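Local structure of Myo-inositol-1-phosphate synthase-related protein (Thermotoga maritima MSB8, 3CIN) at residues Ser26-Gly31 with Gly334-Leu339; Leu32-Leu35 with Glu39-Pro42; Tyr177-Tyr182 with Asn212-Phe217; Val340-Ile345 with Arg384-Leu389. The protein binds nicotinamide-adenine-dinucleotide in a Rossmann-type domain and belongs to the myo-inositol-1-phosphate synthase family, assembling from four copies of the chain. All blocks are in the same frame, centred on the assembly; numbering follows the deposited sequence.

How the contacts relate
From the N terminus, helix 23-36 follows the first strand of the parallel sheet and serves two contacts. Contact 2 closes a short loop as the chain leaves this helix, and it lies nested within the long loop of more than 300 residues that contact 1 closes against helix 328-348. Contact 3, also nested there, packs helix 171-186 on the start of strand 214-217. Contact 4 follows contact 1 in series and joins the next turns of helix 328-348 to the end of helix 376-386. F28 of contact 1 reaches V340 of contact 4, while the F217 ring of contact 3 packs against L339 and against L342 and G343.

Contact 1: residues Ser26-Gly31 with Gly334-Leu339; sequences STFVAG and GLLVDL
The helix that follows the first strand of the Rossmann-type domain, 23-36, packs here against the long helix 328-348, and F28 is the side chain that spans the gap. Its CG stands anti to the backbone N (chi1 172°), which carries the ring out to the second helix, where the CD1-CE1 bond of the ring does the touching. CD1 lies 3.7 Å from CB of L336, and the two side chains cross at about a right angle. CE1 reaches further along the helix, 3.9 Å from CG2 of V337 and 3.8 Å from the backbone N of V337, with CA of V337 at the ring edge and in its plane. The ring thus meets the root of the L336 side chain, one methyl of V337 and the peptide link between these two residues. The backbones remain well apart, the nearest CA atoms, those of F28 and G334, being 6.8 Å from each other. V340, one turn beyond L336, also touches F28, and F313 of the second subunit packs on both T27 and V337. The side chain of L336 is about 8 Å from the bound NAD. All three touching residues are buried. With a ring, two aliphatic side chains and a peptide link in contact, and no hydrogen bond between the segments, van der Waals packing joins the helices here.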
loop_
_atom_site.group_PDB
_atom_site.type_symbol
_atom_site.label_atom_id
_atom_site.label_comp_id
_atom_site.label_asym_id
_atom_site.label_seq_id
_atom_site.Cartn_x
_atom_site.Cartn_y
_atom_site.Cartn_z
ATOM N N SER A 26 -17.807 25.948 0.961
ATOM C CA SER A 26 -17.256 26.661 2.048
ATOM C C SER A 26 -15.710 26.640 2.002
ATOM O O SER A 26 -15.077 27.583 2.403
ATOM C CB SER A 26 -17.794 26.096 3.350
ATOM O OG SER A 26 -19.190 26.300 3.451
ATOM N N THR A 27 -15.118 25.574 1.480
ATOM C CA THR A 27 -13.666 25.523 1.336
ATOM C C THR A 27 -13.232 26.493 0.224
ATOM O O THR A 27 -12.220 27.187 0.382
ATOM C CB THR A 27 -13.235 24.131 1.004
ATOM O OG1 THR A 27 -13.648 23.281 2.078
ATOM C CG2 THR A 27 -11.715 24.047 0.854
ATOM N N PHE A 28 -13.988 26.544 -0.863
ATOM C CA PHE A 28 -13.778 27.534 -1.956
ATOM C C PHE A 28 -13.776 28.922 -1.398
ATOM O O PHE A 28 -12.870 29.713 -1.657
ATOM C CB PHE A 28 -14.894 27.366 -2.997
ATOM C CG PHE A 28 -14.921 28.406 -4.069
ATOM C CD1 PHE A 28 -13.863 28.572 -4.961
ATOM C CD2 PHE A 28 -16.051 29.195 -4.231
ATOM C CE1 PHE A 28 -13.936 29.486 -5.998
ATOM C CE2 PHE A 28 -16.129 30.143 -5.255
ATOM C CZ PHE A 28 -15.050 30.346 -6.108
ATOM N N VAL A 29 -14.759 29.222 -0.566
ATOM C CA VAL A 29 -14.879 30.590 -0.032
ATOM C C VAL A 29 -13.754 30.905 0.935
ATOM O O VAL A 29 -13.129 31.988 0.892
ATOM C CB VAL A 29 -16.289 30.871 0.572
ATOM C CG1 VAL A 29 -16.345 32.219 1.324
ATOM C CG2 VAL A 29 -17.386 30.806 -0.557
ATOM N N ALA A 30 -13.478 29.964 1.811
ATOM C CA ALA A 30 -12.483 30.207 2.870
ATOM C C ALA A 30 -11.077 30.300 2.253
ATOM O O ALA A 30 -10.244 31.143 2.656
ATOM C CB ALA A 30 -12.557 29.097 3.858
ATOM N N GLY A 31 -10.809 29.410 1.308
ATOM C CA GLY A 31 -9.529 29.404 0.598
ATOM C C GLY A 31 -9.330 30.698 -0.172
ATOM O O GLY A 31 -8.242 31.306 -0.148
ATOM N N GLY A 334 -9.966 24.223 -4.982
ATOM C CA GLY A 334 -8.911 24.792 -5.761
ATOM C C GLY A 334 -9.199 24.825 -7.236
ATOM O O GLY A 334 -8.898 25.810 -7.918
ATOM N N LEU A 335 -9.796 23.762 -7.739
ATOM C CA LEU A 335 -10.191 23.749 -9.162
ATOM C C LEU A 335 -11.180 24.854 -9.446
ATOM O O LEU A 335 -11.119 25.513 -10.503
ATOM C CB LEU A 335 -10.792 22.421 -9.550
ATOM C CG LEU A 335 -9.843 21.237 -9.494
ATOM C CD1 LEU A 335 -10.560 20.042 -10.147
ATOM C CD2 LEU A 335 -8.474 21.524 -10.188
ATOM N N LEU A 336 -12.053 25.115 -8.487
ATOM C CA LEU A 336 -13.102 26.112 -8.715
ATOM C C LEU A 336 -12.513 27.532 -8.864
ATOM O O LEU A 336 -13.104 28.390 -9.550
ATOM C CB LEU A 336 -14.151 26.049 -7.587
ATOM C CG LEU A 336 -15.186 24.927 -7.717
ATOM C CD1 LEU A 336 -16.052 24.791 -6.436
ATOM C CD2 LEU A 336 -16.106 25.105 -8.926
ATOM N N VAL A 337 -11.388 27.797 -8.201
ATOM C CA VAL A 337 -10.743 29.107 -8.291
ATOM C C VAL A 337 -10.382 29.356 -9.763
ATOM O O VAL A 337 -10.476 30.452 -10.241
ATOM C CB VAL A 337 -9.564 29.231 -7.372
ATOM C CG1 VAL A 337 -8.851 30.588 -7.595
ATOM C CG2 VAL A 337 -10.046 29.105 -5.876
ATOM N N ASP A 338 -9.919 28.326 -10.465
ATOM C CA ASP A 338 -9.650 28.459 -11.916
ATOM C C ASP A 338 -10.948 28.523 -12.747
ATOM O O ASP A 338 -11.072 29.359 -13.648
ATOM C CB ASP A 338 -8.831 27.286 -12.459
ATOM C CG ASP A 338 -7.351 27.410 -12.246
ATOM O OD1 ASP A 338 -6.824 28.455 -11.756
ATOM O OD2 ASP A 338 -6.624 26.446 -12.638
ATOM N N LEU A 339 -11.874 27.610 -12.467
ATOM C CA LEU A 339 -13.088 27.436 -13.281
ATOM C C LEU A 339 -13.944 28.692 -13.317
ATOM O O LEU A 339 -14.481 29.035 -14.360
ATOM C CB LEU A 339 -13.922 26.271 -12.793
ATOM C CG LEU A 339 -13.348 24.923 -13.137
ATOM C CD1 LEU A 339 -13.966 23.821 -12.237
ATOM C CD2 LEU A 339 -13.525 24.597 -14.614
#

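Contact 2: residues Leu32-Leu35 with Glu39-Pro42; sequences LEKL and EIEP
K34 and L35, in the C-terminal part of helix 23-36, meet the loop that folds back on them where the first helix of the Rossmann-type domain ends. One backbone hydrogen bond joins the two segments: E39 N donates to K34 O over 2.9 Å, with an N-H...O angle of 152°. It fixes the start of the returning loop beside the helix.

The apolar contacts lie further along. The CD1 methyl of I40 comes to 3.6 Å from CB of K34, and CG1 of I40 is as close to CD2 of L35. Placed between the backbone N and the carbonyl carbon (chi1 65°), CG1 of I40 brings the longer branch back to the helix. CD2 of L35 also lies 3.9 Å from CB of P42, so a single methyl packs against both I40 and P42. F313 of the second subunit packs on L35, and N314 of that subunit on I40, which places this turn at a subunit interface.

Among the charged residues, the aliphatic part of K34 is what meets E39: CD of K34 is 3.5 Å from OE1 of E39, the side chains crossing at about a right angle. The ammonium NZ of K34 remains 5.8 Å from OE1 of E39; its partners elsewhere are a long, weak ion pair with D85 of the same chain and a weak hydrogen bond to N314 of the second subunit. The carbonyl O of I40, buried by this contact, has no hydrogen-bonding partner in the model; CD2 of L35 lies 3.4 Å from it.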
loop_
_atom_site.group_PDB
_atom_site.type_symbol
_atom_site.label_atom_id
_atom_site.label_comp_id
_atom_site.label_asym_id
_atom_site.label_seq_id
_atom_site.Cartn_x
_atom_site.Cartn_y
_atom_site.Cartn_z
ATOM N N LEU A 32 -10.378 31.128 -0.864
ATOM C CA LEU A 32 -10.300 32.332 -1.663
ATOM C C LEU A 32 -10.056 33.545 -0.782
ATOM O O LEU A 32 -9.347 34.466 -1.174
ATOM C CB LEU A 32 -11.583 32.522 -2.471
ATOM C CG LEU A 32 -11.713 33.861 -3.201
ATOM C CD1 LEU A 32 -10.514 34.073 -4.089
ATOM C CD2 LEU A 32 -13.003 33.908 -4.004
ATOM N N GLU A 33 -10.680 33.571 0.390
ATOM C CA GLU A 33 -10.429 34.652 1.347
ATOM C C GLU A 33 -8.966 34.727 1.745
ATOM O O GLU A 33 -8.382 35.817 1.741
ATOM C CB GLU A 33 -11.298 34.504 2.590
ATOM C CG GLU A 33 -11.311 35.756 3.420
ATOM C CD GLU A 33 -12.163 36.941 2.831
ATOM O OE1 GLU A 33 -12.980 36.782 1.895
ATOM O OE2 GLU A 33 -12.008 38.069 3.335
ATOM N N LYS A 34 -8.359 33.581 2.081
ATOM C CA LYS A 34 -6.932 33.546 2.415
ATOM C C LYS A 34 -6.076 33.948 1.246
ATOM O O LYS A 34 -5.076 34.619 1.446
ATOM C CB LYS A 34 -6.488 32.172 2.917
ATOM C CG LYS A 34 -7.290 31.668 4.102
ATOM C CD LYS A 34 -6.568 31.777 5.431
ATOM C CE LYS A 34 -6.834 30.531 6.277
ATOM N NZ LYS A 34 -6.809 29.276 5.437
ATOM N N LEU A 35 -6.472 33.579 0.034
ATOM C CA LEU A 35 -5.706 33.965 -1.152
ATOM C C LEU A 35 -5.731 35.449 -1.473
ATOM O O LEU A 35 -4.717 35.993 -1.899
ATOM C CB LEU A 35 -6.160 33.217 -2.373
ATOM C CG LEU A 35 -5.823 31.766 -2.529
ATOM C CD1 LEU A 35 -6.505 31.218 -3.779
ATOM C CD2 LEU A 35 -4.329 31.639 -2.625
ATOM N N GLU A 39 -2.598 35.084 2.784
ATOM C CA GLU A 39 -2.258 34.285 3.926
ATOM C C GLU A 39 -1.772 32.958 3.434
ATOM O O GLU A 39 -1.219 32.198 4.214
ATOM C CB GLU A 39 -3.454 34.099 4.854
ATOM C CG GLU A 39 -3.980 35.417 5.405
ATOM C CD GLU A 39 -5.304 35.263 6.131
ATOM O OE1 GLU A 39 -5.338 34.570 7.174
ATOM O OE2 GLU A 39 -6.313 35.825 5.661
ATOM N N ILE A 40 -2.021 32.650 2.155
ATOM C CA ILE A 40 -1.535 31.403 1.589
ATOM C C ILE A 40 -1.182 31.555 0.125
ATOM O O ILE A 40 -1.717 32.423 -0.550
ATOM C CB ILE A 40 -2.590 30.257 1.664
ATOM C CG1 ILE A 40 -3.814 30.547 0.808
ATOM C CG2 ILE A 40 -2.977 29.922 3.105
ATOM C CD1 ILE A 40 -4.985 29.567 1.016
ATOM N N GLU A 41 -0.367 30.632 -0.379
ATOM C CA GLU A 41 -0.087 30.550 -1.801
ATOM C C GLU A 41 -1.158 29.724 -2.480
ATOM O O GLU A 41 -1.777 28.895 -1.835
ATOM C CB GLU A 41 1.262 29.855 -2.033
ATOM C CG GLU A 41 2.486 30.714 -1.725
ATOM C CD GLU A 41 2.504 31.966 -2.585
ATOM O OE1 GLU A 41 2.810 31.846 -3.783
ATOM O OE2 GLU A 41 2.172 33.056 -2.080
ATOM N N PRO A 42 -1.390 29.937 -3.801
ATOM C CA PRO A 42 -2.411 29.194 -4.510
ATOM C C PRO A 42 -2.062 27.759 -4.912
ATOM O O PRO A 42 -2.390 27.335 -6.033
ATOM C CB PRO A 42 -2.653 30.035 -5.763
ATOM C CG PRO A 42 -1.399 30.807 -5.949
ATOM C CD PRO A 42 -0.718 30.930 -4.650
#

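Contact 3: residues Tyr177-Tyr182 with Asn212-Phe217; sequences YAAALY and NNLVVF
L214, the first residue of strand 214-217, packs against A179 and A180 of helix 171-186 on one side of the parallel Rossmann-type sheet. From CA the bond to CB points toward the helix, and a chi1 of -177° sets CG on the far side of that bond from the strand's own N. The side chain therefore meets the helix with its two terminal methyls. CD1 goes to A179, 3.9 Å from the carbonyl O of A179 and 4.2 Å from its CB. CD2 goes to the next residue, 3.9 Å from the backbone N of A180 and 4.3 Å from CB of A180. The fork thus straddles the peptide link between the two alanines, whose short side chains let the leucine come close to the helix backbone.

Just before the strand, N212 makes the nearest approach of the two segments. Its CB lies 3.4 Å from O of A180 and 3.9 Å from CB of A180, making the aliphatic root of the asparagine the part in contact. The amide at its end serves a different helix, ND2 being hydrogen-bonded to the carbonyl O of L208.

These contacts sit where several elements converge. Strand 214-217 runs between strands 189-193 and 353-354, and helix 203-211 leads into it, with L208 touching A180 and A209 touching L214. F191 of the neighbouring strand lies against A179, while W131 of helix 120-134 packs on A178 and Y182, so helix 171-186 rests between this strand pair and a further helix.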
loop_
_atom_site.group_PDB
_atom_site.type_symbol
_atom_site.label_atom_id
_atom_site.label_comp_id
_atom_site.label_asym_id
_atom_site.label_seq_id
_atom_site.Cartn_x
_atom_site.Cartn_y
_atom_site.Cartn_z
ATOM N N TYR A 177 -31.534 25.160 -15.978
ATOM C CA TYR A 177 -32.623 25.754 -16.724
ATOM C C TYR A 177 -32.775 27.231 -16.342
ATOM O O TYR A 177 -32.793 28.095 -17.236
ATOM C CB TYR A 177 -33.892 24.959 -16.498
ATOM C CG TYR A 177 -35.084 25.451 -17.259
ATOM C CD1 TYR A 177 -35.368 25.010 -18.530
ATOM C CD2 TYR A 177 -35.950 26.368 -16.671
ATOM C CE1 TYR A 177 -36.470 25.459 -19.193
ATOM C CE2 TYR A 177 -37.015 26.846 -17.337
ATOM C CZ TYR A 177 -37.300 26.371 -18.581
ATOM O OH TYR A 177 -38.421 26.832 -19.222
ATOM N N ALA A 178 -32.942 27.508 -15.057
ATOM C CA ALA A 178 -32.949 28.884 -14.573
ATOM C C ALA A 178 -31.723 29.714 -15.024
ATOM O O ALA A 178 -31.868 30.891 -15.388
ATOM C CB ALA A 178 -33.078 28.923 -13.045
ATOM N N ALA A 179 -30.544 29.098 -15.037
ATOM C CA ALA A 179 -29.318 29.765 -15.452
ATOM C C ALA A 179 -29.411 30.206 -16.908
ATOM O O ALA A 179 -28.913 31.296 -17.244
ATOM C CB ALA A 179 -28.051 28.918 -15.166
ATOM N N ALA A 180 -30.027 29.391 -17.784
ATOM C CA ALA A 180 -30.174 29.759 -19.196
ATOM C C ALA A 180 -31.125 30.935 -19.296
ATOM O O ALA A 180 -30.885 31.873 -20.059
ATOM C CB ALA A 180 -30.709 28.606 -20.040
ATOM N N LEU A 181 -32.227 30.894 -18.534
ATOM C CA LEU A 181 -33.206 31.998 -18.615
ATOM C C LEU A 181 -32.559 33.284 -18.102
ATOM O O LEU A 181 -32.726 34.370 -18.710
ATOM C CB LEU A 181 -34.499 31.681 -17.861
ATOM C CG LEU A 181 -35.508 30.826 -18.635
ATOM C CD1 LEU A 181 -34.990 29.561 -19.177
ATOM C CD2 LEU A 181 -36.731 30.520 -17.786
ATOM N N TYR A 182 -31.807 33.153 -17.020
ATOM C CA TYR A 182 -31.056 34.269 -16.450
ATOM C C TYR A 182 -30.039 34.821 -17.440
ATOM O O TYR A 182 -29.955 36.044 -17.674
ATOM C CB TYR A 182 -30.405 33.842 -15.151
ATOM C CG TYR A 182 -29.328 34.820 -14.689
ATOM C CD1 TYR A 182 -29.654 36.096 -14.199
ATOM C CD2 TYR A 182 -27.975 34.497 -14.775
ATOM C CE1 TYR A 182 -28.694 36.966 -13.805
ATOM C CE2 TYR A 182 -26.993 35.381 -14.348
ATOM C CZ TYR A 182 -27.349 36.616 -13.876
ATOM O OH TYR A 182 -26.367 37.522 -13.473
ATOM N N ASN A 212 -29.290 30.441 -25.358
ATOM C CA ASN A 212 -29.598 31.420 -24.340
ATOM C C ASN A 212 -28.414 32.179 -23.720
ATOM O O ASN A 212 -28.511 32.741 -22.619
ATOM C CB ASN A 212 -30.471 30.764 -23.281
ATOM C CG ASN A 212 -31.872 30.532 -23.772
ATOM O OD1 ASN A 212 -32.643 31.500 -23.955
ATOM N ND2 ASN A 212 -32.177 29.310 -24.142
ATOM N N ASN A 213 -27.309 32.198 -24.444
ATOM C CA ASN A 213 -26.107 32.924 -24.036
ATOM C C ASN A 213 -25.506 32.400 -22.736
ATOM O O ASN A 213 -25.032 33.166 -21.894
ATOM C CB ASN A 213 -26.362 34.407 -24.013
ATOM C CG ASN A 213 -26.610 34.944 -25.393
ATOM O OD1 ASN A 213 -26.295 34.273 -26.385
ATOM N ND2 ASN A 213 -27.167 36.150 -25.473
ATOM N N LEU A 214 -25.540 31.084 -22.589
ATOM C CA LEU A 214 -24.965 30.433 -21.443
ATOM C C LEU A 214 -23.789 29.520 -21.784
ATOM O O LEU A 214 -23.868 28.700 -22.704
ATOM C CB LEU A 214 -26.046 29.643 -20.672
ATOM C CG LEU A 214 -25.596 28.954 -19.376
ATOM C CD1 LEU A 214 -25.402 29.921 -18.224
ATOM C CD2 LEU A 214 -26.598 27.853 -18.975
ATOM N N VAL A 215 -22.696 29.714 -21.054
ATOM C CA VAL A 215 -21.523 28.827 -21.106
ATOM C C VAL A 215 -21.697 27.783 -20.008
ATOM O O VAL A 215 -22.018 28.095 -18.860
ATOM C CB VAL A 215 -20.196 29.600 -20.827
ATOM C CG1 VAL A 215 -18.990 28.667 -21.011
ATOM C CG2 VAL A 215 -20.058 30.780 -21.725
ATOM N N VAL A 216 -21.415 26.534 -20.340
ATOM C CA VAL A 216 -21.541 25.470 -19.399
ATOM C C VAL A 216 -20.205 24.744 -19.298
ATOM O O VAL A 216 -19.646 24.367 -20.320
ATOM C CB VAL A 216 -22.641 24.481 -19.819
ATOM C CG1 VAL A 216 -22.626 23.268 -18.932
ATOM C CG2 VAL A 216 -24.034 25.152 -19.700
ATOM N N PHE A 217 -19.704 24.596 -18.074
ATOM C CA PHE A 217 -18.606 23.633 -17.820
ATOM C C PHE A 217 -19.203 22.467 -17.037
ATOM O O PHE A 217 -19.963 22.640 -16.051
ATOM C CB PHE A 217 -17.460 24.223 -17.014
ATOM C CG PHE A 217 -16.748 25.442 -17.659
ATOM C CD1 PHE A 217 -16.683 25.644 -19.033
ATOM C CD2 PHE A 217 -16.098 26.349 -16.806
ATOM C CE1 PHE A 217 -15.953 26.744 -19.550
ATOM C CE2 PHE A 217 -15.398 27.399 -17.302
ATOM C CZ PHE A 217 -15.355 27.642 -18.662
#

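Contact 4: residues Val340-Ile345 with Arg384-Leu389; sequences VRLGKI and RIWAGL
The two backbones stay 7.3 Å apart at their nearest CA atoms, those of L342 and A387, and helix 376-386 ends here in a Schellman motif, with G388 at positive phi (83°) and two bonds returning to the last turn. W386 bridges the gap. A chi1 of -180° turns its indole away from its own N-H and sends the six-membered ring toward helix 328-348. There CZ3 meets CD2 of L342 at 3.8 Å, and CH2 comes 3.7 Å from the carbonyl O of L342, an oxygen that sits at the ring edge near its plane. I345, one turn on, brings CG2 to 4.0 Å from CH2 of W386, the two side chains sliding past each other in opposite directions. The same CD2 of L342 also packs on CB of A387, 4.1 Å away. At the other end of the indole, NE1 of W386 is hydrogen-bonded to OE1 of E351, and R349 makes a cation-pi contact with the ring. V358 of helix 356-362 touches both L342 and W386. The last helix of the chain, closed by its Schellman motif, is thus packed on the long helix 328-348 through W386 and A387.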
loop_
_atom_site.group_PDB
_atom_site.type_symbol
_atom_site.label_atom_id
_atom_site.label_comp_id
_atom_site.label_asym_id
_atom_site.label_seq_id
_atom_site.Cartn_x
_atom_site.Cartn_y
_atom_site.Cartn_z
ATOM N N VAL A 340 -14.073 29.409 -12.206
ATOM C CA VAL A 340 -14.798 30.658 -12.257
ATOM C C VAL A 340 -14.123 31.709 -13.142
ATOM O O VAL A 340 -14.800 32.486 -13.818
ATOM C CB VAL A 340 -15.098 31.251 -10.843
ATOM C CG1 VAL A 340 -15.957 30.282 -10.004
ATOM C CG2 VAL A 340 -13.835 31.725 -10.118
ATOM N N ARG A 341 -12.792 31.764 -13.142
ATOM C CA ARG A 341 -12.059 32.748 -13.972
ATOM C C ARG A 341 -12.106 32.318 -15.437
ATOM O O ARG A 341 -12.290 33.123 -16.332
ATOM C CB ARG A 341 -10.616 32.849 -13.503
ATOM C CG ARG A 341 -10.493 33.411 -12.057
ATOM C CD ARG A 341 -9.120 33.606 -11.621
ATOM N NE ARG A 341 -8.400 32.365 -11.388
ATOM C CZ ARG A 341 -7.072 32.299 -11.174
ATOM N NH1 ARG A 341 -6.290 33.405 -11.177
ATOM N NH2 ARG A 341 -6.520 31.120 -10.978
ATOM N N LEU A 342 -11.933 31.030 -15.694
ATOM C CA LEU A 342 -12.095 30.528 -17.047
ATOM C C LEU A 342 -13.525 30.715 -17.565
ATOM O O LEU A 342 -13.748 30.881 -18.782
ATOM C CB LEU A 342 -11.731 29.050 -17.104
ATOM C CG LEU A 342 -10.278 28.660 -16.846
ATOM C CD1 LEU A 342 -10.148 27.124 -16.683
ATOM C CD2 LEU A 342 -9.337 29.201 -17.932
ATOM N N GLY A 343 -14.509 30.649 -16.685
ATOM C CA GLY A 343 -15.899 30.887 -17.112
ATOM C C GLY A 343 -16.089 32.312 -17.599
ATOM O O GLY A 343 -16.780 32.548 -18.579
ATOM N N LYS A 344 -15.503 33.268 -16.895
ATOM C CA LYS A 344 -15.565 34.683 -17.335
ATOM C C LYS A 344 -14.848 34.901 -18.681
ATOM O O LYS A 344 -15.318 35.653 -19.527
ATOM C CB LYS A 344 -14.998 35.565 -16.239
ATOM C CG LYS A 344 -15.075 37.045 -16.484
ATOM C CD LYS A 344 -16.520 37.498 -16.618
ATOM C CE LYS A 344 -16.693 38.999 -16.514
ATOM N NZ LYS A 344 -15.700 39.759 -17.307
ATOM N N ILE A 345 -13.697 34.244 -18.912
ATOM C CA ILE A 345 -13.060 34.289 -20.215
ATOM C C ILE A 345 -13.955 33.712 -21.322
ATOM O O ILE A 345 -14.111 34.304 -22.401
ATOM C CB ILE A 345 -11.675 33.546 -20.212
ATOM C CG1 ILE A 345 -10.657 34.330 -19.344
ATOM C CG2 ILE A 345 -11.135 33.398 -21.610
ATOM C CD1 ILE A 345 -9.417 33.505 -18.922
ATOM N N ARG A 384 -4.359 24.933 -21.395
ATOM C CA ARG A 384 -3.484 26.144 -21.384
ATOM C C ARG A 384 -3.592 26.925 -22.703
ATOM O O ARG A 384 -3.728 28.142 -22.708
ATOM C CB ARG A 384 -2.054 25.800 -21.079
ATOM C CG ARG A 384 -1.804 25.219 -19.679
ATOM C CD ARG A 384 -0.310 25.018 -19.419
ATOM N NE ARG A 384 0.453 26.266 -19.479
ATOM C CZ ARG A 384 0.606 27.109 -18.461
ATOM N NH1 ARG A 384 0.123 26.823 -17.252
ATOM N NH2 ARG A 384 1.284 28.227 -18.644
ATOM N N ILE A 385 -3.557 26.228 -23.830
ATOM C CA ILE A 385 -3.619 26.897 -25.116
ATOM C C ILE A 385 -4.952 27.621 -25.254
ATOM O O ILE A 385 -4.977 28.731 -25.718
ATOM C CB ILE A 385 -3.422 25.919 -26.281
ATOM C CG1 ILE A 385 -1.977 25.418 -26.296
ATOM C CG2 ILE A 385 -3.719 26.616 -27.645
ATOM C CD1 ILE A 385 -1.780 24.059 -27.037
ATOM N N TRP A 386 -6.046 26.984 -24.856
ATOM C CA TRP A 386 -7.388 27.619 -24.900
ATOM C C TRP A 386 -7.408 28.914 -24.085
ATOM O O TRP A 386 -8.031 29.923 -24.491
ATOM C CB TRP A 386 -8.451 26.652 -24.357
ATOM C CG TRP A 386 -9.854 27.236 -24.385
ATOM C CD1 TRP A 386 -10.772 27.160 -25.406
ATOM C CD2 TRP A 386 -10.465 28.020 -23.356
ATOM N NE1 TRP A 386 -11.908 27.831 -25.063
ATOM C CE2 TRP A 386 -11.754 28.340 -23.791
ATOM C CE3 TRP A 386 -10.052 28.447 -22.086
ATOM C CZ2 TRP A 386 -12.630 29.135 -23.024
ATOM C CZ3 TRP A 386 -10.910 29.217 -21.339
ATOM C CH2 TRP A 386 -12.172 29.560 -21.808
ATOM N N ALA A 387 -6.723 28.899 -22.948
ATOM C CA ALA A 387 -6.723 30.014 -21.995
ATOM C C ALA A 387 -5.829 31.133 -22.427
ATOM O O ALA A 387 -5.755 32.131 -21.730
ATOM C CB ALA A 387 -6.287 29.540 -20.596
ATOM N N GLY A 388 -5.102 30.965 -23.526
ATOM C CA GLY A 388 -4.131 31.976 -23.996
ATOM C C GLY A 388 -2.768 31.930 -23.327
ATOM O O GLY A 388 -2.042 32.915 -23.314
ATOM N N LEU A 389 -2.387 30.789 -22.790
ATOM C CA LEU A 389 -1.096 30.632 -22.152
ATOM C C LEU A 389 -0.186 29.803 -23.009
ATOM O O LEU A 389 -0.652 29.141 -23.929
ATOM C CB LEU A 389 -1.263 29.972 -20.787
ATOM C CG LEU A 389 -2.243 30.659 -19.837
ATOM C CD1 LEU A 389 -2.500 29.776 -18.622
ATOM C CD2 LEU A 389 -1.750 32.041 -19.394
#